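Local structure of Alpha/beta hydrolase fold-3 domain protein (Sulfolobus islandicus, 5LK6) at residues I49-I58 with I123-V132; A113-V122 with Q209-D219. The protein probably hydrolyses carboxylic esters, including lipid esters, as a thermostable serine hydrolase of the alpha/beta hydrolase fold. All coordinates share one frame; numbering follows the deposited sequence.

Interaction 1: I49-I58 with I123-V132; sequences IKIPGSEANI and IDSFDATNWV
Trp131, Ile51 and Pro52 form the apolar half of this contact, in which the hairpin of strands 46-52 and 57-63, at one edge of the alpha/beta hydrolase sheet, meets helix 120-133. The short axes of strand 49-52 and the helix run nearly perpendicular, at 100°, and come within 8.6 Å. CD of Pro52 sits over the five-membered ring of Trp131 in a CH-pi contact, 3.7 Å from its centroid, and CG2 of Ile51 comes in obliquely, 3.7 Å from CG of Trp131. Trp131 reaches the hairpin because its CG stands opposite the backbone N (chi1 -177°), which carries the indole out beside the strand; CD1 of Ile49 then meets CZ3 of Trp131 at 3.9 Å. CD1 of Ile51 fills the angle between the indole and the helix, touching CE3 of Trp131 as well as CB of Ala128, the latter at 3.9 Å, while CD1 of Ile58 packs against the helix backbone at Asp124.

One helical turn before Trp131, the contact becomes polar. OD2 of Asp127 accepts two bonds from Ser54: OG arrives on the syn lone pair at 2.9 Å, whereas the backbone N comes from above the carboxylate plane at 3.0 Å, with an N-H...O angle of 144°. The hairpin turn is thus gripped through both backbone and side chain of one residue. A water completes the join, accepting from Glu55 N and donating to Asp127 OD2 and, at 2.8 Å, to Asp124 OD1. Further out, Arg111 probably offsets the negative charge gathered here, through salt bridges from NE to Asp124 OD2 and from NH2 to Glu55 OE1.

Interaction 2: A113-V122 with Q209-D219; sequences APEYKFPSAV and QYLRSPADLLD. With SO4 (sulfate ion), chain E.
Phe118 and Tyr210 make the dense centre of this contact. CB of Phe118 lies over the centre of the Tyr210 ring, 3.6 Å from the centroid, and the Phe118 ring turns its edge to that face in an offset edge-to-face pair with planes at 85°. With CG opposite the backbone N (chi1 171°), the phenyl ring extends past Tyr210 to the carboxylates of Asp216 and Asp219, the latter at its edge and salt-bridged to Arg221. The tyrosine OH touches CG2 of Val122, while Phe118 N donates to Tyr210 O at 2.9 Å.

This single backbone bond joins the loop leading into helix 120-133 of the alpha/beta hydrolase core to the chain leaving helix 200-210. Toward solvent the packing gives way to polar links. Lys117 NZ bonds to Gln209 O at 3.2 Å and to Pro114 O, and a water accepts from it and donates to Leu211 O. Arg212 lays one guanidinium face over Phe118 O and grips Asp216 side-on, NE to OD2 and NH2 to OD1, the latter nearly straight at 175°. Its outer edge holds a sulfate, probably a crystallisation component: NH1 meets O1 and NH2 meets O3, each at 2.8 Å, and Arg221 also donates to it.

From the N terminus, the chain first lays down the edge hairpin of 49-58, then adds strands 72-77 and 104-108 before helix 120-133 returns to that hairpin; interaction 1 closes this loop of 64 residues. Interaction 2 starts inside that loop, at 113-122, and closes 86 residues later, after strands 144-150 and 173-176, when the chain leaves helix 200-210. The two loops therefore cross rather than nest. Residues 113-122 run directly into 123-132, so helix 120-133 is shared: Ala121 and Val122 in its first turn touch 209-219, and one side of the later turns meets the hairpin. With centres 18 Å apart, the contacts tie the helix to the edge hairpin, and the loop leading into it to residues 209-219.

Interaction 1: I49-I58 with I123-V132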
loop_
_atom_site.group_PDB
_atom_site.type_symbol
_atom_site.label_atom_id
_atom_site.label_comp_id
_atom_site.label_asym_id
_atom_site.label_seq_id
_atom_site.Cartn_x
_atom_site.Cartn_y
_atom_site.Cartn_z
ATOM N N ILE A 49 -2.756 19.471 -25.027
ATOM C CA ILE A 49 -3.931 20.258 -25.306
ATOM C C ILE A 49 -3.913 21.617 -24.569
ATOM O O ILE A 49 -2.903 21.948 -23.888
ATOM C CB ILE A 49 -5.216 19.453 -25.043
ATOM C CG1 ILE A 49 -5.477 19.217 -23.558
ATOM C CG2 ILE A 49 -5.133 18.140 -25.756
ATOM C CD1 ILE A 49 -6.866 18.708 -23.266
ATOM N N LYS A 50 -4.994 22.390 -24.789
ATOM C CA LYS A 50 -5.177 23.756 -24.293
ATOM C C LYS A 50 -6.556 23.817 -23.712
ATOM O O LYS A 50 -7.512 23.701 -24.452
ATOM C CB LYS A 50 -5.155 24.794 -25.424
ATOM C CG LYS A 50 -3.891 24.887 -26.241
ATOM C CD LYS A 50 -2.740 25.456 -25.460
ATOM C CE LYS A 50 -1.754 26.094 -26.427
ATOM N NZ LYS A 50 -0.349 25.979 -25.961
ATOM N N ILE A 51 -6.669 24.024 -22.407
ATOM C CA ILE A 51 -7.949 23.995 -21.744
ATOM C C ILE A 51 -8.335 25.448 -21.519
ATOM O O ILE A 51 -7.532 26.202 -21.000
ATOM C CB ILE A 51 -7.861 23.224 -20.413
ATOM C CG1 ILE A 51 -7.451 21.771 -20.694
ATOM C CG2 ILE A 51 -9.188 23.296 -19.665
ATOM C CD1 ILE A 51 -7.533 20.885 -19.463
ATOM N N PRO A 52 -9.556 25.843 -21.919
ATOM C CA PRO A 52 -9.977 27.233 -21.777
ATOM C C PRO A 52 -10.381 27.600 -20.328
ATOM O O PRO A 52 -11.552 27.533 -19.943
ATOM C CB PRO A 52 -11.148 27.341 -22.782
ATOM C CG PRO A 52 -11.759 26.003 -22.786
ATOM C CD PRO A 52 -10.603 25.033 -22.579
ATOM N N GLY A 53 -9.392 28.016 -19.543
ATOM C CA GLY A 53 -9.611 28.383 -18.152
ATOM C C GLY A 53 -10.270 29.731 -17.930
ATOM O O GLY A 53 -10.157 30.603 -18.752
ATOM N N SER A 54 -10.890 29.912 -16.767
ATOM C CA SER A 54 -11.471 31.185 -16.363
ATOM C C SER A 54 -10.428 32.338 -16.363
ATOM O O SER A 54 -10.778 33.458 -16.688
ATOM C CB SER A 54 -12.251 31.063 -15.021
ATOM O OG SER A 54 -11.465 31.239 -13.834
ATOM N N GLU A 55 -9.159 32.061 -16.039
ATOM C CA GLU A 55 -8.109 33.101 -15.975
ATOM C C GLU A 55 -6.921 32.891 -16.882
ATOM O O GLU A 55 -6.074 33.774 -16.998
ATOM C CB GLU A 55 -7.594 33.247 -14.534
ATOM C CG GLU A 55 -8.536 34.028 -13.633
ATOM C CD GLU A 55 -8.076 34.088 -12.197
ATOM O OE1 GLU A 55 -6.913 33.672 -11.917
ATOM O OE2 GLU A 55 -8.903 34.548 -11.362
ATOM N N ALA A 56 -6.806 31.726 -17.496
ATOM C CA ALA A 56 -5.683 31.484 -18.370
ATOM C C ALA A 56 -5.986 30.376 -19.337
ATOM O O ALA A 56 -6.941 29.640 -19.179
ATOM C CB ALA A 56 -4.461 31.121 -17.543
ATOM N N ASN A 57 -5.132 30.262 -20.327
ATOM C CA ASN A 57 -5.145 29.147 -21.214
ATOM C C ASN A 57 -4.193 28.063 -20.671
ATOM O O ASN A 57 -2.958 28.181 -20.760
ATOM C CB ASN A 57 -4.770 29.593 -22.629
ATOM C CG ASN A 57 -5.575 28.860 -23.664
ATOM O OD1 ASN A 57 -5.090 27.912 -24.294
ATOM N ND2 ASN A 57 -6.852 29.234 -23.785
ATOM N N ILE A 58 -4.803 26.993 -20.153
ATOM C CA ILE A 58 -4.125 25.934 -19.366
ATOM C C ILE A 58 -3.614 24.719 -20.178
ATOM O O ILE A 58 -4.414 23.897 -20.671
ATOM C CB ILE A 58 -5.072 25.391 -18.251
ATOM C CG1 ILE A 58 -5.611 26.515 -17.390
ATOM C CG2 ILE A 58 -4.349 24.394 -17.378
ATOM C CD1 ILE A 58 -6.945 26.158 -16.791
ATOM N N ILE A 123 -7.281 27.682 -8.840
ATOM C CA ILE A 123 -8.230 28.035 -9.873
ATOM C C ILE A 123 -7.957 27.310 -11.201
ATOM O O ILE A 123 -8.889 26.809 -11.805
ATOM C CB ILE A 123 -8.301 29.546 -10.082
ATOM C CG1 ILE A 123 -8.932 30.222 -8.840
ATOM C CG2 ILE A 123 -9.138 29.864 -11.327
ATOM C CD1 ILE A 123 -8.671 31.721 -8.805
ATOM N N ASP A 124 -6.700 27.218 -11.627
ATOM C CA ASP A 124 -6.374 26.410 -12.796
ATOM C C ASP A 124 -6.725 24.923 -12.617
ATOM O O ASP A 124 -7.294 24.294 -13.520
ATOM C CB ASP A 124 -4.889 26.542 -13.161
ATOM C CG ASP A 124 -4.523 27.927 -13.717
ATOM O OD1 ASP A 124 -5.420 28.794 -13.849
ATOM O OD2 ASP A 124 -3.326 28.143 -14.034
ATOM N N SER A 125 -6.369 24.362 -11.470
ATOM C CA SER A 125 -6.597 22.948 -11.196
ATOM C C SER A 125 -8.108 22.621 -11.194
ATOM O O SER A 125 -8.513 21.602 -11.748
ATOM C CB SER A 125 -5.946 22.536 -9.870
ATOM O OG SER A 125 -4.540 22.578 -9.966
ATOM N N PHE A 126 -8.919 23.488 -10.601
ATOM C CA PHE A 126 -10.363 23.358 -10.664
ATOM C C PHE A 126 -10.943 23.526 -12.052
ATOM O O PHE A 126 -11.780 22.756 -12.470
ATOM C CB PHE A 126 -11.026 24.402 -9.804
ATOM C CG PHE A 126 -12.521 24.287 -9.776
ATOM C CD1 PHE A 126 -13.140 23.232 -9.088
ATOM C CD2 PHE A 126 -13.333 25.234 -10.427
ATOM C CE1 PHE A 126 -14.536 23.116 -9.044
ATOM C CE2 PHE A 126 -14.733 25.127 -10.387
ATOM C CZ PHE A 126 -15.334 24.068 -9.705
ATOM N N ASP A 127 -10.557 24.580 -12.736
ATOM C CA ASP A 127 -11.091 24.866 -14.057
ATOM C C ASP A 127 -10.817 23.744 -15.031
ATOM O O ASP A 127 -11.688 23.445 -15.832
ATOM C CB ASP A 127 -10.501 26.171 -14.616
ATOM C CG ASP A 127 -11.046 27.384 -13.927
ATOM O OD1 ASP A 127 -11.979 27.242 -13.119
ATOM O OD2 ASP A 127 -10.535 28.488 -14.178
ATOM N N ALA A 128 -9.599 23.177 -14.981
ATOM C CA ALA A 128 -9.223 21.985 -15.761
ATOM C C ALA A 128 -10.068 20.775 -15.365
ATOM O O ALA A 128 -10.609 20.101 -16.226
ATOM C CB ALA A 128 -7.748 21.679 -15.618
ATOM N N THR A 129 -10.241 20.528 -14.073
ATOM C CA THR A 129 -11.072 19.418 -13.646
ATOM C C THR A 129 -12.503 19.562 -14.189
ATOM O O THR A 129 -13.074 18.620 -14.733
ATOM C CB THR A 129 -11.063 19.261 -12.111
ATOM O OG1 THR A 129 -9.734 18.941 -11.713
ATOM C CG2 THR A 129 -11.993 18.147 -11.645
ATOM N N ASN A 130 -13.042 20.755 -14.062
ATOM C CA ASN A 130 -14.395 21.055 -14.453
ATOM C C ASN A 130 -14.570 20.895 -15.952
ATOM O O ASN A 130 -15.549 20.300 -16.433
ATOM C CB ASN A 130 -14.706 22.461 -14.012
ATOM C CG ASN A 130 -16.167 22.797 -14.118
ATOM O OD1 ASN A 130 -17.017 22.400 -13.311
ATOM N ND2 ASN A 130 -16.453 23.591 -15.091
ATOM N N TRP A 131 -13.593 21.349 -16.693
ATOM C CA TRP A 131 -13.668 21.250 -18.116
ATOM C C TRP A 131 -13.538 19.817 -18.614
ATOM O O TRP A 131 -14.300 19.411 -19.495
ATOM C CB TRP A 131 -12.589 22.096 -18.756
ATOM C CG TRP A 131 -12.627 22.126 -20.220
ATOM C CD1 TRP A 131 -13.343 23.019 -21.016
ATOM C CD2 TRP A 131 -11.907 21.258 -21.122
ATOM N NE1 TRP A 131 -13.085 22.753 -22.344
ATOM C CE2 TRP A 131 -12.213 21.697 -22.454
ATOM C CE3 TRP A 131 -11.011 20.197 -20.942
ATOM C CZ2 TRP A 131 -11.661 21.099 -23.597
ATOM C CZ3 TRP A 131 -10.462 19.572 -22.092
ATOM C CH2 TRP A 131 -10.806 20.032 -23.408
ATOM N N VAL A 132 -12.570 19.065 -18.075
ATOM C CA VAL A 132 -12.386 17.664 -18.467
ATOM C C VAL A 132 -13.683 16.857 -18.172
ATOM O O VAL A 132 -14.125 16.057 -18.980
ATOM C CB VAL A 132 -11.147 17.043 -17.795
ATOM C CG1 VAL A 132 -11.145 15.505 -17.906
ATOM C CG2 VAL A 132 -9.879 17.632 -18.380
HETATM O O HOH W 1 -7.843 29.412 -15.117
#

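Interaction 2: A113-V122 with Q209-D219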
loop_
_atom_site.group_PDB
_atom_site.type_symbol
_atom_site.label_atom_id
_atom_site.label_comp_id
_atom_site.label_asym_id
_atom_site.label_seq_id
_atom_site.Cartn_x
_atom_site.Cartn_y
_atom_site.Cartn_z
ATOM N N ALA A 113 4.024 29.696 -8.934
ATOM C CA ALA A 113 4.623 30.781 -8.236
ATOM C C ALA A 113 6.117 30.724 -8.514
ATOM O O ALA A 113 6.631 29.672 -8.901
ATOM C CB ALA A 113 4.353 30.625 -6.760
ATOM N N PRO A 114 6.833 31.843 -8.359
ATOM C CA PRO A 114 6.319 33.120 -7.855
ATOM C C PRO A 114 5.575 33.995 -8.843
ATOM O O PRO A 114 5.012 35.017 -8.421
ATOM C CB PRO A 114 7.590 33.842 -7.418
ATOM C CG PRO A 114 8.590 33.353 -8.388
ATOM C CD PRO A 114 8.284 31.891 -8.525
ATOM N N GLU A 115 5.524 33.618 -10.121
ATOM C CA GLU A 115 4.919 34.498 -11.103
ATOM C C GLU A 115 3.441 34.608 -10.866
ATOM O O GLU A 115 2.904 35.686 -10.958
ATOM C CB GLU A 115 5.318 34.217 -12.576
ATOM C CG GLU A 115 5.765 32.801 -13.063
ATOM C CD GLU A 115 7.109 32.163 -12.529
ATOM O OE1 GLU A 115 8.191 32.229 -13.221
ATOM O OE2 GLU A 115 7.018 31.503 -11.445
ATOM N N TYR A 116 2.796 33.522 -10.478
ATOM C CA TYR A 116 1.391 33.539 -10.154
ATOM C C TYR A 116 1.223 33.012 -8.766
ATOM O O TYR A 116 1.590 31.865 -8.428
ATOM C CB TYR A 116 0.544 32.708 -11.164
ATOM C CG TYR A 116 0.754 33.152 -12.571
ATOM C CD1 TYR A 116 0.048 34.255 -13.095
ATOM C CD2 TYR A 116 1.721 32.528 -13.369
ATOM C CE1 TYR A 116 0.282 34.701 -14.395
ATOM C CE2 TYR A 116 1.979 32.972 -14.661
ATOM C CZ TYR A 116 1.255 34.044 -15.161
ATOM O OH TYR A 116 1.519 34.445 -16.416
ATOM N N LYS A 117 0.597 33.839 -7.964
ATOM C CA LYS A 117 0.436 33.584 -6.547
ATOM C C LYS A 117 -0.854 32.836 -6.313
ATOM O O LYS A 117 -1.728 32.829 -7.128
ATOM C CB LYS A 117 0.362 34.909 -5.780
ATOM C CG LYS A 117 1.479 35.915 -6.073
ATOM C CD LYS A 117 2.788 35.517 -5.439
ATOM C CE LYS A 117 3.819 36.588 -5.660
ATOM N NZ LYS A 117 5.172 35.955 -5.613
ATOM N N PHE A 118 -0.954 32.254 -5.143
ATOM C CA PHE A 118 -2.178 31.732 -4.625
ATOM C C PHE A 118 -3.290 32.785 -4.781
ATOM O O PHE A 118 -3.051 33.972 -4.522
ATOM C CB PHE A 118 -1.960 31.369 -3.164
ATOM C CG PHE A 118 -3.214 31.012 -2.436
ATOM C CD1 PHE A 118 -3.981 31.987 -1.827
ATOM C CD2 PHE A 118 -3.603 29.666 -2.311
ATOM C CE1 PHE A 118 -5.122 31.630 -1.138
ATOM C CE2 PHE A 118 -4.755 29.309 -1.661
ATOM C CZ PHE A 118 -5.499 30.285 -1.060
ATOM N N PRO A 119 -4.506 32.396 -5.192
ATOM C CA PRO A 119 -4.959 31.031 -5.434
ATOM C C PRO A 119 -4.935 30.596 -6.911
ATOM O O PRO A 119 -5.786 29.782 -7.337
ATOM C CB PRO A 119 -6.377 31.101 -4.946
ATOM C CG PRO A 119 -6.811 32.440 -5.393
ATOM C CD PRO A 119 -5.626 33.343 -5.189
ATOM N N SER A 120 -3.964 31.077 -7.690
ATOM C CA SER A 120 -3.940 30.798 -9.133
ATOM C C SER A 120 -3.840 29.297 -9.455
ATOM O O SER A 120 -4.620 28.807 -10.256
ATOM C CB SER A 120 -2.796 31.534 -9.856
ATOM O OG SER A 120 -2.726 32.892 -9.531
ATOM N N ALA A 121 -2.897 28.581 -8.846
ATOM C CA ALA A 121 -2.784 27.145 -9.014
ATOM C C ALA A 121 -4.087 26.390 -8.714
ATOM O O ALA A 121 -4.342 25.343 -9.324
ATOM C CB ALA A 121 -1.693 26.599 -8.141
ATOM N N VAL A 122 -4.881 26.894 -7.772
ATOM C CA VAL A 122 -6.098 26.204 -7.356
ATOM C C VAL A 122 -7.125 26.416 -8.440
ATOM O O VAL A 122 -7.769 25.461 -8.890
ATOM C CB VAL A 122 -6.673 26.779 -6.033
ATOM C CG1 VAL A 122 -8.085 26.289 -5.744
ATOM C CG2 VAL A 122 -5.740 26.476 -4.851
ATOM N N GLN A 209 6.954 32.033 -1.607
ATOM C CA GLN A 209 6.760 32.314 -3.013
ATOM C C GLN A 209 5.275 32.287 -3.453
ATOM O O GLN A 209 4.873 33.082 -4.323
ATOM C CB GLN A 209 7.580 31.393 -3.874
ATOM C CG GLN A 209 9.088 31.349 -3.655
ATOM C CD GLN A 209 9.808 32.676 -3.849
ATOM O OE1 GLN A 209 10.211 33.290 -2.849
ATOM N NE2 GLN A 209 10.019 33.118 -5.116
ATOM N N TYR A 210 4.476 31.400 -2.873
ATOM C CA TYR A 210 3.100 31.177 -3.342
ATOM C C TYR A 210 2.089 32.071 -2.598
ATOM O O TYR A 210 1.237 32.695 -3.241
ATOM C CB TYR A 210 2.770 29.704 -3.129
ATOM C CG TYR A 210 1.424 29.144 -3.492
ATOM C CD1 TYR A 210 0.921 29.250 -4.749
ATOM C CD2 TYR A 210 0.705 28.412 -2.575
ATOM C CE1 TYR A 210 -0.325 28.710 -5.076
ATOM C CE2 TYR A 210 -0.536 27.844 -2.887
ATOM C CZ TYR A 210 -1.049 27.990 -4.142
ATOM O OH TYR A 210 -2.256 27.391 -4.456
ATOM N N LEU A 211 2.199 32.148 -1.256
ATOM C CA LEU A 211 1.206 32.840 -0.422
ATOM C C LEU A 211 1.381 34.350 -0.508
ATOM O O LEU A 211 2.470 34.844 -0.799
ATOM C CB LEU A 211 1.256 32.333 1.002
ATOM C CG LEU A 211 1.003 30.831 1.196
ATOM C CD1 LEU A 211 1.074 30.430 2.637
ATOM C CD2 LEU A 211 -0.357 30.434 0.677
ATOM N N ARG A 212 0.281 35.072 -0.369
ATOM C CA ARG A 212 0.317 36.532 -0.463
ATOM C C ARG A 212 0.462 37.262 0.868
ATOM O O ARG A 212 1.012 38.372 0.929
ATOM C CB ARG A 212 -0.958 37.044 -1.121
ATOM C CG ARG A 212 -1.261 36.487 -2.518
ATOM C CD ARG A 212 -2.694 36.813 -2.911
ATOM N NE ARG A 212 -3.663 36.166 -2.032
ATOM C CZ ARG A 212 -4.955 36.016 -2.294
ATOM N NH1 ARG A 212 -5.498 36.456 -3.437
ATOM N NH2 ARG A 212 -5.719 35.391 -1.398
ATOM N N SER A 213 -0.105 36.664 1.906
ATOM C CA SER A 213 -0.090 37.200 3.266
ATOM C C SER A 213 -0.359 36.022 4.221
ATOM O O SER A 213 -0.751 34.910 3.774
ATOM C CB SER A 213 -1.160 38.305 3.447
ATOM O OG SER A 213 -2.479 37.775 3.543
ATOM N N PRO A 214 -0.145 36.251 5.533
ATOM C CA PRO A 214 -0.417 35.139 6.486
ATOM C C PRO A 214 -1.864 34.704 6.503
ATOM O O PRO A 214 -2.140 33.552 6.810
ATOM C CB PRO A 214 0.028 35.734 7.844
ATOM C CG PRO A 214 1.208 36.623 7.427
ATOM C CD PRO A 214 0.668 37.315 6.174
ATOM N N ALA A 215 -2.761 35.613 6.139
ATOM C CA ALA A 215 -4.172 35.301 6.047
ATOM C C ALA A 215 -4.440 34.079 5.127
ATOM O O ALA A 215 -5.415 33.352 5.347
ATOM C CB ALA A 215 -4.987 36.506 5.582
ATOM N N ASP A 216 -3.590 33.867 4.130
ATOM C CA ASP A 216 -3.799 32.798 3.218
ATOM C C ASP A 216 -3.555 31.450 3.904
ATOM O O ASP A 216 -4.138 30.460 3.491
ATOM C CB ASP A 216 -2.936 32.934 1.943
ATOM C CG ASP A 216 -3.359 34.091 1.044
ATOM O OD1 ASP A 216 -4.533 34.527 1.134
ATOM O OD2 ASP A 216 -2.519 34.511 0.190
ATOM N N LEU A 217 -2.747 31.417 4.965
ATOM C CA LEU A 217 -2.545 30.176 5.747
ATOM C C LEU A 217 -3.848 29.604 6.316
ATOM O O LEU A 217 -3.930 28.416 6.560
ATOM C CB LEU A 217 -1.521 30.373 6.873
ATOM C CG LEU A 217 -0.064 30.768 6.491
ATOM C CD1 LEU A 217 0.702 31.384 7.667
ATOM C CD2 LEU A 217 0.699 29.580 5.933
ATOM N N LEU A 218 -4.845 30.447 6.530
ATOM C CA LEU A 218 -6.097 30.036 7.164
ATOM C C LEU A 218 -7.170 29.796 6.179
ATOM O O LEU A 218 -8.259 29.461 6.584
ATOM C CB LEU A 218 -6.609 31.085 8.143
ATOM C CG LEU A 218 -5.562 31.423 9.173
ATOM C CD1 LEU A 218 -5.954 32.721 9.881
ATOM C CD2 LEU A 218 -5.308 30.265 10.131
ATOM N N ASP A 219 -6.874 29.989 4.904
ATOM C CA ASP A 219 -7.852 29.834 3.847
ATOM C C ASP A 219 -7.885 28.339 3.467
ATOM O O ASP A 219 -6.841 27.689 3.254
ATOM C CB ASP A 219 -7.415 30.729 2.712
ATOM C CG ASP A 219 -8.398 30.791 1.570
ATOM O OD1 ASP A 219 -8.889 29.764 1.060
ATOM O OD2 ASP A 219 -8.600 31.926 1.088
HETATM S S SO4 E . -9.178 35.615 -3.362
HETATM O O1 SO4 E . -8.173 36.076 -4.325
HETATM O O2 SO4 E . -9.926 34.502 -4.094
HETATM O O3 SO4 E . -8.456 35.325 -2.064
HETATM O O4 SO4 E . -10.071 36.681 -2.903
HETATM O O HOH W 2 4.824 36.161 -2.619
#